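PDB 3GGY: vacuolar protein sorting-associated protein IST1 from Saccharomyces cerevisiae, which regulates recruitment of the ATPase VPS4 to ESCRT-III during a late step of cargo sorting into multivesicular bodies, this chain being its N-terminal domain. Local coordinates for residues A[87-93]-A[134-138]; A[15-19]-A[127-131]; A[76-80]-A[107-112]; A[66-70]-A[118-122]; A[79-83]-A[102-106]. All coordinates share one frame; numbering follows the deposited sequence.

Contact 1: A[87-93]-A[134-138]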
# COMPACT_ATOMS: atom_id res chain seq x y z
N ILE A 87 4.80 11.09 -20.15
CA ILE A 87 5.70 9.99 -19.85
C ILE A 87 6.27 9.41 -21.14
O ILE A 87 7.37 8.86 -21.17
CB ILE A 87 4.97 8.87 -19.07
CG1 ILE A 87 4.44 9.42 -17.75
CG2 ILE A 87 5.90 7.69 -18.84
CD1 ILE A 87 3.56 8.47 -16.99
N ASN A 88 5.50 9.54 -22.21
CA ASN A 88 5.91 9.02 -23.50
C ASN A 88 7.18 9.72 -24.00
O ASN A 88 7.90 9.18 -24.83
CB ASN A 88 4.78 9.20 -24.52
CG ASN A 88 5.12 8.63 -25.87
OD1 ASN A 88 5.48 7.45 -25.99
ND2 ASN A 88 5.01 9.45 -26.91
N ASP A 89 7.45 10.91 -23.47
CA ASP A 89 8.63 11.66 -23.87
C ASP A 89 9.80 11.51 -22.90
O ASP A 89 10.73 12.32 -22.91
CB ASP A 89 8.29 13.15 -24.02
CG ASP A 89 7.21 13.40 -25.05
OD1 ASP A 89 7.30 12.81 -26.15
OD2 ASP A 89 6.29 14.19 -24.77
N ILE A 90 9.76 10.47 -22.07
CA ILE A 90 10.83 10.22 -21.11
C ILE A 90 11.63 8.99 -21.53
O ILE A 90 11.08 7.89 -21.62
CB ILE A 90 10.25 9.99 -19.69
CG1 ILE A 90 9.35 11.16 -19.30
CG2 ILE A 90 11.39 9.86 -18.69
CD1 ILE A 90 8.62 10.95 -17.99
N SER A 91 12.92 9.19 -21.78
CA SER A 91 13.78 8.09 -22.21
C SER A 91 14.96 7.84 -21.28
O SER A 91 15.64 6.82 -21.39
CB SER A 91 14.29 8.35 -23.63
OG SER A 91 15.00 9.57 -23.70
N THR A 92 15.20 8.78 -20.37
CA THR A 92 16.31 8.64 -19.42
C THR A 92 15.91 9.02 -18.00
O THR A 92 14.98 9.81 -17.78
CB THR A 92 17.51 9.52 -19.81
OG1 THR A 92 17.19 10.90 -19.59
CG2 THR A 92 17.88 9.31 -21.27
N GLU A 93 16.64 8.46 -17.04
CA GLU A 93 16.39 8.73 -15.64
C GLU A 93 16.68 10.18 -15.29
O GLU A 93 16.04 10.76 -14.41
CB GLU A 93 17.24 7.78 -14.78
CG GLU A 93 17.06 7.98 -13.30
CD GLU A 93 17.58 6.81 -12.49
OE1 GLU A 93 18.23 5.91 -13.06
OE2 GLU A 93 17.32 6.80 -11.27
N TRP A 134 11.91 -0.79 -20.25
CA TRP A 134 12.07 -0.62 -21.69
C TRP A 134 12.14 0.86 -22.06
O TRP A 134 13.00 1.28 -22.86
CB TRP A 134 10.89 -1.25 -22.43
CG TRP A 134 10.94 -1.01 -23.91
CD1 TRP A 134 11.69 -1.69 -24.83
CD2 TRP A 134 10.29 0.05 -24.62
NE1 TRP A 134 11.53 -1.12 -26.07
CE2 TRP A 134 10.68 -0.05 -25.97
CE3 TRP A 134 9.40 1.07 -24.25
CZ2 TRP A 134 10.22 0.83 -26.96
CZ3 TRP A 134 8.95 1.95 -25.23
CH2 TRP A 134 9.36 1.82 -26.57
N LYS A 135 11.24 1.65 -21.50
CA LYS A 135 11.15 3.08 -21.77
C LYS A 135 12.39 3.85 -21.33
O LYS A 135 12.92 4.67 -22.08
CB LYS A 135 9.91 3.67 -21.09
CG LYS A 135 9.60 5.10 -21.49
CD LYS A 135 9.28 5.18 -22.98
CE LYS A 135 8.98 6.61 -23.40
NZ LYS A 135 8.66 6.69 -24.85
N ILE A 136 12.84 3.60 -20.11
CA ILE A 136 14.03 4.25 -19.59
C ILE A 136 15.15 3.21 -19.69
O ILE A 136 15.78 3.09 -20.73
CB ILE A 136 13.81 4.73 -18.14
CG1 ILE A 136 12.64 5.72 -18.10
CG2 ILE A 136 15.07 5.42 -17.61
CD1 ILE A 136 12.37 6.32 -16.74
N ASN A 137 15.38 2.44 -18.63
CA ASN A 137 16.40 1.40 -18.68
C ASN A 137 16.35 0.49 -17.46
O ASN A 137 15.67 0.79 -16.47
CB ASN A 137 17.79 2.01 -18.84
CG ASN A 137 18.10 3.03 -17.78
OD1 ASN A 137 18.18 2.71 -16.60
ND2 ASN A 137 18.26 4.28 -18.19
N VAL A 138 17.06 -0.63 -17.53
CA VAL A 138 17.07 -1.59 -16.43
C VAL A 138 17.71 -0.99 -15.18
O VAL A 138 17.31 -1.32 -14.06
CB VAL A 138 17.82 -2.88 -16.82
CG1 VAL A 138 17.96 -3.78 -15.61
CG2 VAL A 138 17.06 -3.61 -17.93
O HOH W 1 7.40 5.65 -26.96
O HOH W 2 17.94 5.58 -20.58
O HOH W 3 19.14 4.97 -15.37
O HOH W 4 18.80 6.78 -17.76

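Contact 2: A[15-19]-A[127-131]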
# COMPACT_ATOMS: atom_id res chain seq x y z
N CYS A 15 -2.46 -0.61 -18.80
CA CYS A 15 -1.88 -1.10 -17.56
C CYS A 15 -2.34 -0.27 -16.36
O CYS A 15 -2.81 -0.82 -15.36
CB CYS A 15 -0.35 -1.06 -17.65
SG CYS A 15 0.49 -1.60 -16.13
N LEU A 16 -2.21 1.04 -16.46
CA LEU A 16 -2.60 1.93 -15.37
C LEU A 16 -4.09 1.81 -15.05
O LEU A 16 -4.47 1.81 -13.88
CB LEU A 16 -2.25 3.38 -15.72
CG LEU A 16 -0.76 3.71 -15.72
CD1 LEU A 16 -0.52 5.09 -16.29
CD2 LEU A 16 -0.22 3.63 -14.29
N LYS A 17 -4.92 1.69 -16.07
CA LYS A 17 -6.35 1.56 -15.83
C LYS A 17 -6.68 0.28 -15.07
O LYS A 17 -7.52 0.29 -14.17
CB LYS A 17 -7.12 1.60 -17.16
CG LYS A 17 -7.22 2.99 -17.76
CD LYS A 17 -8.06 2.98 -19.04
CE LYS A 17 -8.19 4.38 -19.62
NZ LYS A 17 -8.89 5.31 -18.70
N MET A 18 -6.01 -0.81 -15.43
CA MET A 18 -6.24 -2.09 -14.76
C MET A 18 -5.70 -2.02 -13.34
O MET A 18 -6.32 -2.53 -12.41
CB MET A 18 -5.54 -3.22 -15.53
CG MET A 18 -5.74 -4.60 -14.93
SD MET A 18 -7.36 -5.34 -15.23
CE MET A 18 -8.22 -4.96 -13.73
N CYS A 19 -4.55 -1.37 -13.16
CA CYS A 19 -3.99 -1.25 -11.82
C CYS A 19 -4.95 -0.49 -10.91
O CYS A 19 -5.14 -0.86 -9.75
CB CYS A 19 -2.64 -0.54 -11.85
SG CYS A 19 -1.30 -1.57 -12.46
N GLN A 127 3.81 -5.15 -14.61
CA GLN A 127 3.81 -4.66 -15.99
C GLN A 127 4.40 -3.26 -16.07
O GLN A 127 5.00 -2.89 -17.08
CB GLN A 127 2.39 -4.66 -16.55
CG GLN A 127 1.86 -6.03 -16.92
CD GLN A 127 0.36 -6.02 -17.14
OE1 GLN A 127 -0.19 -5.09 -17.74
NE2 GLN A 127 -0.32 -7.06 -16.66
N LEU A 128 4.22 -2.48 -15.01
CA LEU A 128 4.75 -1.12 -14.98
C LEU A 128 6.27 -1.18 -14.99
O LEU A 128 6.94 -0.40 -15.67
CB LEU A 128 4.27 -0.36 -13.74
CG LEU A 128 2.78 -0.02 -13.70
CD1 LEU A 128 2.47 0.68 -12.39
CD2 LEU A 128 2.42 0.89 -14.88
N LYS A 129 6.82 -2.13 -14.23
CA LYS A 129 8.26 -2.29 -14.17
C LYS A 129 8.76 -2.64 -15.57
O LYS A 129 9.70 -2.02 -16.07
CB LYS A 129 8.65 -3.41 -13.20
CG LYS A 129 10.15 -3.60 -13.08
CD LYS A 129 10.51 -4.77 -12.17
CE LYS A 129 10.42 -6.09 -12.90
NZ LYS A 129 11.47 -6.20 -13.96
N ASP A 130 8.13 -3.64 -16.19
CA ASP A 130 8.54 -4.06 -17.52
C ASP A 130 8.49 -2.90 -18.52
O ASP A 130 9.40 -2.73 -19.33
CB ASP A 130 7.65 -5.21 -18.02
CG ASP A 130 7.80 -6.46 -17.18
OD1 ASP A 130 8.93 -6.75 -16.72
OD2 ASP A 130 6.79 -7.17 -16.98
N LEU A 131 7.42 -2.12 -18.46
CA LEU A 131 7.27 -0.98 -19.37
C LEU A 131 8.35 0.08 -19.16
O LEU A 131 8.89 0.61 -20.13
CB LEU A 131 5.89 -0.34 -19.20
CG LEU A 131 4.70 -1.13 -19.75
CD1 LEU A 131 3.41 -0.45 -19.33
CD2 LEU A 131 4.80 -1.23 -21.26

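Contact 3: A[76-80]-A[107-112]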
# COMPACT_ATOMS: atom_id res chain seq x y z
N TYR A 76 -1.32 7.41 -7.01
CA TYR A 76 -0.17 7.52 -7.89
C TYR A 76 -0.53 7.03 -9.29
O TYR A 76 -0.08 7.60 -10.29
CB TYR A 76 1.02 6.69 -7.37
CG TYR A 76 1.80 7.34 -6.23
CD1 TYR A 76 2.07 8.71 -6.22
CD2 TYR A 76 2.32 6.56 -5.20
CE1 TYR A 76 2.84 9.28 -5.21
CE2 TYR A 76 3.09 7.12 -4.19
CZ TYR A 76 3.34 8.48 -4.20
OH TYR A 76 4.11 9.04 -3.20
N CYS A 77 -1.33 5.98 -9.37
CA CYS A 77 -1.75 5.45 -10.67
C CYS A 77 -2.60 6.46 -11.42
O CYS A 77 -2.45 6.63 -12.62
CB CYS A 77 -2.56 4.16 -10.50
SG CYS A 77 -1.54 2.72 -10.15
N GLU A 78 -3.50 7.11 -10.69
CA GLU A 78 -4.37 8.10 -11.32
C GLU A 78 -3.55 9.28 -11.83
O GLU A 78 -3.84 9.83 -12.90
CB GLU A 78 -5.44 8.56 -10.32
CG GLU A 78 -6.29 7.40 -9.82
CD GLU A 78 -7.36 7.82 -8.84
OE1 GLU A 78 -7.05 8.60 -7.92
OE2 GLU A 78 -8.51 7.35 -8.98
N LEU A 79 -2.52 9.65 -11.07
CA LEU A 79 -1.65 10.75 -11.46
C LEU A 79 -0.96 10.43 -12.78
O LEU A 79 -1.01 11.23 -13.72
CB LEU A 79 -0.60 10.99 -10.36
CG LEU A 79 0.44 12.09 -10.60
CD1 LEU A 79 1.08 12.46 -9.28
CD2 LEU A 79 1.50 11.62 -11.59
N LEU A 80 -0.33 9.27 -12.85
CA LEU A 80 0.36 8.84 -14.05
C LEU A 80 -0.60 8.69 -15.23
O LEU A 80 -0.24 8.97 -16.37
CB LEU A 80 1.07 7.50 -13.81
CG LEU A 80 2.22 7.54 -12.80
CD1 LEU A 80 2.78 6.13 -12.62
CD2 LEU A 80 3.30 8.48 -13.30
N GLU A 107 8.19 10.46 -8.44
CA GLU A 107 7.73 9.85 -7.20
C GLU A 107 6.69 8.75 -7.43
O GLU A 107 6.76 7.68 -6.84
CB GLU A 107 7.15 10.95 -6.32
CG GLU A 107 6.67 10.50 -4.97
CD GLU A 107 6.08 11.65 -4.19
OE1 GLU A 107 6.75 12.70 -4.08
OE2 GLU A 107 4.95 11.51 -3.68
N ALA A 108 5.72 9.04 -8.29
CA ALA A 108 4.65 8.08 -8.57
C ALA A 108 5.13 6.78 -9.20
O ALA A 108 4.76 5.70 -8.74
CB ALA A 108 3.60 8.74 -9.46
N ILE A 109 5.93 6.87 -10.26
CA ILE A 109 6.40 5.66 -10.94
C ILE A 109 7.35 4.85 -10.06
O ILE A 109 7.28 3.62 -10.03
CB ILE A 109 7.10 6.01 -12.27
CG1 ILE A 109 7.36 4.73 -13.07
CG2 ILE A 109 8.39 6.76 -12.01
CD1 ILE A 109 6.08 4.02 -13.51
N ARG A 110 8.23 5.53 -9.33
CA ARG A 110 9.16 4.83 -8.45
C ARG A 110 8.42 4.09 -7.34
O ARG A 110 8.75 2.95 -7.02
CB ARG A 110 10.16 5.81 -7.83
CG ARG A 110 11.18 6.33 -8.82
CD ARG A 110 12.08 7.38 -8.19
NE ARG A 110 13.03 7.88 -9.17
CZ ARG A 110 14.18 7.28 -9.47
NH1 ARG A 110 14.53 6.16 -8.85
NH2 ARG A 110 14.95 7.78 -10.43
N SER A 111 7.40 4.73 -6.77
CA SER A 111 6.64 4.10 -5.70
C SER A 111 5.89 2.85 -6.16
O SER A 111 5.83 1.85 -5.45
CB SER A 111 5.65 5.10 -5.08
OG SER A 111 6.36 6.17 -4.45
N LEU A 112 5.32 2.91 -7.36
CA LEU A 112 4.57 1.78 -7.89
C LEU A 112 5.49 0.60 -8.19
O LEU A 112 5.13 -0.55 -7.94
CB LEU A 112 3.81 2.21 -9.14
CG LEU A 112 2.63 3.11 -8.80
CD1 LEU A 112 2.11 3.78 -10.07
CD2 LEU A 112 1.53 2.29 -8.14

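Contact 4: A[66-70]-A[118-122]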
# COMPACT_ATOMS: atom_id res chain seq x y z
N HIS A 66 -1.51 -1.52 5.39
CA HIS A 66 -1.46 -1.99 4.02
C HIS A 66 -2.59 -1.36 3.20
O HIS A 66 -2.41 -1.04 2.03
CB HIS A 66 -1.57 -3.51 3.97
CG HIS A 66 -1.28 -4.08 2.61
ND1 HIS A 66 -0.01 -4.12 2.08
CD2 HIS A 66 -2.10 -4.63 1.68
CE1 HIS A 66 -0.06 -4.67 0.88
NE2 HIS A 66 -1.31 -4.99 0.61
N ILE A 67 -3.75 -1.19 3.81
CA ILE A 67 -4.86 -0.57 3.10
C ILE A 67 -4.48 0.88 2.76
O ILE A 67 -4.79 1.36 1.68
CB ILE A 67 -6.15 -0.59 3.94
CG1 ILE A 67 -6.70 -2.02 3.99
CG2 ILE A 67 -7.18 0.36 3.35
CD1 ILE A 67 -7.76 -2.23 5.06
N GLU A 68 -3.81 1.56 3.69
CA GLU A 68 -3.38 2.93 3.45
C GLU A 68 -2.40 2.95 2.27
O GLU A 68 -2.43 3.86 1.44
CB GLU A 68 -2.69 3.50 4.69
CG GLU A 68 -3.59 3.53 5.91
CD GLU A 68 -2.91 4.17 7.11
OE1 GLU A 68 -1.76 3.79 7.42
OE2 GLU A 68 -3.54 5.05 7.75
N LEU A 69 -1.54 1.94 2.20
CA LEU A 69 -0.58 1.86 1.10
C LEU A 69 -1.34 1.77 -0.21
O LEU A 69 -1.04 2.49 -1.16
CB LEU A 69 0.33 0.63 1.24
CG LEU A 69 1.25 0.26 0.07
CD1 LEU A 69 2.27 1.36 -0.18
CD2 LEU A 69 1.96 -1.08 0.36
N LEU A 70 -2.34 0.89 -0.26
CA LEU A 70 -3.14 0.72 -1.47
C LEU A 70 -3.82 2.02 -1.89
O LEU A 70 -3.92 2.31 -3.08
CB LEU A 70 -4.20 -0.37 -1.27
CG LEU A 70 -3.67 -1.77 -0.96
CD1 LEU A 70 -4.85 -2.74 -0.85
CD2 LEU A 70 -2.72 -2.22 -2.05
N PHE A 118 5.66 -5.93 -2.55
CA PHE A 118 4.79 -5.88 -1.38
C PHE A 118 3.29 -5.96 -1.63
O PHE A 118 2.51 -6.06 -0.67
CB PHE A 118 5.12 -4.60 -0.61
CG PHE A 118 6.57 -4.49 -0.22
CD1 PHE A 118 7.03 -5.09 0.95
CD2 PHE A 118 7.47 -3.80 -1.02
CE1 PHE A 118 8.37 -5.00 1.31
CE2 PHE A 118 8.82 -3.71 -0.67
CZ PHE A 118 9.27 -4.31 0.50
N VAL A 119 2.88 -5.90 -2.89
CA VAL A 119 1.46 -5.95 -3.23
C VAL A 119 1.23 -7.02 -4.30
O VAL A 119 0.89 -6.73 -5.44
CB VAL A 119 0.97 -4.56 -3.76
CG1 VAL A 119 -0.54 -4.55 -3.91
CG2 VAL A 119 1.42 -3.46 -2.81
N ASP A 120 1.43 -8.28 -3.92
CA ASP A 120 1.25 -9.36 -4.88
C ASP A 120 -0.21 -9.56 -5.27
O ASP A 120 -0.50 -10.27 -6.24
CB ASP A 120 1.87 -10.67 -4.36
CG ASP A 120 1.30 -11.12 -3.03
OD1 ASP A 120 0.07 -11.01 -2.82
OD2 ASP A 120 2.08 -11.60 -2.18
N GLU A 121 -1.13 -8.94 -4.53
CA GLU A 121 -2.55 -9.07 -4.85
C GLU A 121 -2.91 -8.32 -6.12
O GLU A 121 -4.01 -8.49 -6.65
CB GLU A 121 -3.43 -8.59 -3.68
CG GLU A 121 -3.29 -7.12 -3.35
CD GLU A 121 -2.38 -6.88 -2.17
OE1 GLU A 121 -1.30 -7.50 -2.11
OE2 GLU A 121 -2.75 -6.06 -1.30
N VAL A 122 -2.00 -7.48 -6.61
CA VAL A 122 -2.22 -6.74 -7.85
C VAL A 122 -1.06 -7.06 -8.79
O VAL A 122 -0.06 -6.33 -8.84
CB VAL A 122 -2.28 -5.22 -7.59
CG1 VAL A 122 -2.50 -4.47 -8.90
CG2 VAL A 122 -3.41 -4.90 -6.62

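Contact 5: A[79-83]-A[102-106]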
# COMPACT_ATOMS: atom_id res chain seq x y z
N LEU A 79 -2.52 9.65 -11.07
CA LEU A 79 -1.65 10.75 -11.46
C LEU A 79 -0.96 10.43 -12.78
O LEU A 79 -1.01 11.23 -13.72
CB LEU A 79 -0.60 10.99 -10.36
CG LEU A 79 0.44 12.09 -10.60
CD1 LEU A 79 1.08 12.46 -9.28
CD2 LEU A 79 1.50 11.62 -11.59
N LEU A 80 -0.33 9.27 -12.85
CA LEU A 80 0.36 8.84 -14.05
C LEU A 80 -0.60 8.69 -15.23
O LEU A 80 -0.24 8.97 -16.37
CB LEU A 80 1.07 7.50 -13.81
CG LEU A 80 2.22 7.54 -12.80
CD1 LEU A 80 2.78 6.13 -12.62
CD2 LEU A 80 3.30 8.48 -13.30
N LEU A 81 -1.82 8.24 -14.95
CA LEU A 81 -2.81 8.04 -16.00
C LEU A 81 -3.15 9.35 -16.68
O LEU A 81 -3.33 9.40 -17.90
CB LEU A 81 -4.09 7.42 -15.43
CG LEU A 81 -5.20 7.17 -16.46
CD1 LEU A 81 -4.70 6.22 -17.54
CD2 LEU A 81 -6.42 6.58 -15.76
N ALA A 82 -3.24 10.42 -15.89
CA ALA A 82 -3.58 11.74 -16.42
C ALA A 82 -2.42 12.40 -17.16
O ALA A 82 -2.62 13.34 -17.93
CB ALA A 82 -4.05 12.64 -15.29
N ARG A 83 -1.20 11.90 -16.92
CA ARG A 83 -0.01 12.46 -17.55
C ARG A 83 0.68 11.46 -18.48
O ARG A 83 1.87 11.60 -18.77
CB ARG A 83 0.98 12.92 -16.48
CG ARG A 83 0.38 13.87 -15.44
CD ARG A 83 1.39 14.22 -14.36
NE ARG A 83 0.85 15.11 -13.33
CZ ARG A 83 0.71 16.43 -13.47
NH1 ARG A 83 1.08 17.03 -14.59
NH2 ARG A 83 0.21 17.14 -12.47
N ASP A 102 8.45 17.74 -10.42
CA ASP A 102 7.40 18.68 -10.12
C ASP A 102 6.01 18.10 -10.35
O ASP A 102 5.16 18.17 -9.47
CB ASP A 102 7.58 19.94 -10.96
CG ASP A 102 6.64 21.04 -10.54
OD1 ASP A 102 5.65 20.73 -9.85
OD2 ASP A 102 6.89 22.21 -10.90
N ASP A 103 5.77 17.54 -11.53
CA ASP A 103 4.48 16.95 -11.85
C ASP A 103 4.21 15.67 -11.06
O ASP A 103 3.20 15.00 -11.26
CB ASP A 103 4.39 16.66 -13.36
CG ASP A 103 5.62 15.94 -13.88
OD1 ASP A 103 6.11 15.01 -13.21
OD2 ASP A 103 6.09 16.30 -14.98
N GLY A 104 5.13 15.34 -10.15
CA GLY A 104 4.97 14.16 -9.31
C GLY A 104 5.16 12.81 -9.98
O GLY A 104 4.95 11.76 -9.35
N ILE A 105 5.56 12.80 -11.24
CA ILE A 105 5.75 11.56 -11.97
C ILE A 105 6.89 10.72 -11.41
O ILE A 105 6.74 9.51 -11.20
CB ILE A 105 5.97 11.83 -13.47
CG1 ILE A 105 4.70 12.44 -14.07
CG2 ILE A 105 6.34 10.53 -14.20
CD1 ILE A 105 4.82 12.83 -15.53
N ASN A 106 8.03 11.35 -11.16
CA ASN A 106 9.19 10.62 -10.62
C ASN A 106 8.80 9.79 -9.41
O ASN A 106 9.05 8.58 -9.35
CB ASN A 106 10.29 11.61 -10.22
CG ASN A 106 11.57 10.92 -9.79
OD1 ASN A 106 12.12 10.09 -10.52
ND2 ASN A 106 12.07 11.26 -8.61

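Contact 1: A[87-93]-A[134-138]
Lys135, the last residue of helix 125-135, and Ile136 just after it pack against the loop 87-93 in a partly buried contact near one end of the elongated helical domain. Lys135 does most of the work. Its chain bends at chi2 (63°) and then runs straight past the loop, with NZ donating a hydrogen bond of 2.6 Å to Asn88 O. The amine comes in tilted 34° from the plane of that carbonyl. A weak bond to Asn88 OD1 and a water held by both Lys135 NZ and Asn88 OD1 complete the grip. Ile90 O, 3.0 Å from Lys135 CE, is buried under the lysine chain without a hydrogen-bond partner. The acceptor carbonyl of Asn88 belongs to a type I beta turn, Ile87 to Ile90, that leads out of helix 84-87. With an alanine at position 135, Asn88 O would probably lose its ammonium partner and the turn its tie to the helix end. Farther along, the two backbones exchange CA-H...O contacts: Ser91 CA meets Lys135 O, and Ile136 CA meets Ser91 O, each at 3.5 Å. Here each chain approaches a new helix, with Thr92 and Asn137 as the N-caps. Ile136 lays CG2 3.5 Å from Glu93 N, while its CD1 lies 4.2 Å from Ile90 CG2. On the wetter flank, one water bridges Glu93 OE1 and Asn137 OD1, and Glu93 OE2 forms a salt bridge with Arg110.

Contact 2: A[15-19]-A[127-131]
The tight part of this contact gathers round Cys15 SG, which touches Leu128 and Gln127 of helix 125-135. The sulfur lies 3.4 Å from Leu128 CD2 and 3.6 Å from Gln127 CB, filling the angle between two successive residues of the facing helix. With SG anti to the backbone N (chi1 178°), the thiol extends across the gap between the helices. Leu128 CD2 also meets Leu16 CD2 at 3.9 Å, the two leucine side chains crossing at about a right angle, and one methyl of Leu128 thus serves both Cys15 and Leu16. The other methyl, CD1, faces Cys19 one turn farther on, but more loosely, at 4.4 Å from Cys19 SG.

The looser side of the contact lies at Gln127, which is exposed, and Leu131, which is partly so. Leu131 CD1 comes no nearer to Cys15 CB than 4.2 Å, and Gln127 lays its extended chain past Cys15, bringing OE1 to 4.0 Å from Cys15 CB. No hydrogen bond joins the two segments, so the contact is apolar packing between two helices of the ESCRT-III-like N-terminal domain that run nearly antiparallel, at 160°. Their local axes stay 11.1 Å apart, a wide spacing that matches the modest number of side chains meeting.

Helix 50-82 packs beside this pair: Leu16 on Leu80 and Cys19 on Cys77. Leu12 and Phe8 extend the same face of helix 8-46 toward its N-terminal end, where Leu12 touches both Leu128 and Leu131 and Phe8 touches Leu131.

Contact 3: A[76-80]-A[107-112]
Leu80 and Leu112 meet tip to tip at the apolar centre, with Leu80 CD1 3.5 Å from Leu112 CD1. Cys77 SG closes in on the other methyl of that leucine, CD2, while Leu80 CG rests 3.8 Å from Ala108 CB. The small alanine lets the helices come close: their local axes approach to 9.1 Å, crossing at -132°, and the CA atoms of Tyr76 and Ala108 are 4.9 Å apart.

Tyr76 takes the contact outward as a knob in a hole formed by Glu107, Ala108, Ser111 and Leu112. With CG beside the backbone N (chi1 -78°), its ring lies against the facing helix, and Ala108 CA makes a CH-pi contact over one face, 4.0 Å from the ring centroid. Farther along the ring, CE2 comes within 3.4 Å of Ser111 CB. Ser111 OG itself turns back to Glu107 O, which also accepts from Ser111 N on the opposite face of the carbonyl plane.

At the polar edge Tyr76 OH donates to Glu107 OE2 at 2.7 Å. The phenol meets that oxygen on its anti side, and the ring and carboxylate planes stand 87° apart. Pro152 of the neighbouring loop touches Tyr76, Glu107 and Ser111. One hydrogen bond therefore fixes the far end of a ring already gripped by packing, and it satisfies a hydroxyl that the buried tyrosine carries to the polar rim of a mainly apolar interface.

Contact 4: A[66-70]-A[118-122]
A His-carboxylate hydrogen bond ties helix 50-82 to the loop that joins helix 105-115 to helix 125-135. His66 NE2 donates to Glu121 OE2 at 2.6 Å, with an N-H...O angle of 157°. The acceptor lies in the plane of the imidazole and uses its syn lone pair, although the ring and carboxylate planes are turned 36° from each other. Glu121 reaches back by a folded route: CG sits between the backbone N and the carbonyl carbon (chi1 63°), and the chain bends again at chi2. A second oxygen, Phe118 O, stands at the edge of the same ring, 3.3 Å from His66 CE1.

Beside this polar pair, both methyls of Val119 touch the helix. Its CG1 packs 3.7 Å from Leu70 CD2, and its CG2 is 4.0 Å from Leu69 CD2. The loop residues from Val119 to Val122 form a type I beta turn, which presents valine and glutamate to the same helical face.

Helix 8-46 closes one flank, where Gln30 gives Glu121 OE2 a second hydrogen bond and touches both His66 and Leu70. On another, helix 153-159 brings Ile155, Lys158 and Cys159 against Leu69, and Cys159 also touches Phe118.

Contact 5: A[79-83]-A[102-106]
Arg83 lies over Asp103 without pairing to its carboxylate: one face of the guanidinium covers Asp103 O and, toward its rim, Asp103 CB 3.5 Å above the plane. Arg83 NE comes within 3.1 Å of Asp103 O, but the angle is too poor for a hydrogen bond, and the carboxylate is turned elsewhere. Asp103 OD1 instead accepts from Ile105 N at 3.0 Å in an Asx turn, with an N-H...O angle of 160°, while OD2 is hydrogen-bonded to His100 ND1. The Asx turn lies at the start of helix 105-115, where Gly104 holds the N-cap position. Gly104 has a positive phi (73°), and a side chain there would point at Leu79, crowding its CD1.

The rest of the contact is mainly apolar. Arg83 runs extended from CG to NE, which carries its CD to 3.8 Å from Ile105 CG1. Leu79 CD2, from one turn earlier on the helix, lies 4.1 Å from that same Ile105 CG1, and Leu80 CD2 meets the other branch of the isoleucine at CG2, 3.8 Å away. Without the guanidinium and CD, as with an alanine here, Ile105 CG1 and Asp103 O would probably lose their cover.

The contact joins the C-terminal end of helix 50-82 to the beginning of helix 105-115. Leu96 of helix 93-99 packs on Ile105 alongside, and helix 8-46 meets the same end of helix 50-82 through Lys13 and Ile20, which touch Leu81.

In the fold
Contacts 2 and 3 are the buried ones, their centres about 10 Å apart, and they meet through Leu128 with Leu112 among others, so four helices share one apolar core. Contacts 3 and 5 both join helix 50-82 to helix 105-115, through Leu79 and Leu80, but contact 5 is only partly buried, and there arginine and an Asx turn replace buried tyrosine. Contact 1, also partly buried, relies on backbone carbonyls and waters; its Ile87 packs on Leu80, and a salt bridge links it to the 107-112 segment. Contact 4 touches none of the others; its centre is about 4 Å from that of the chain, yet it is only partly buried.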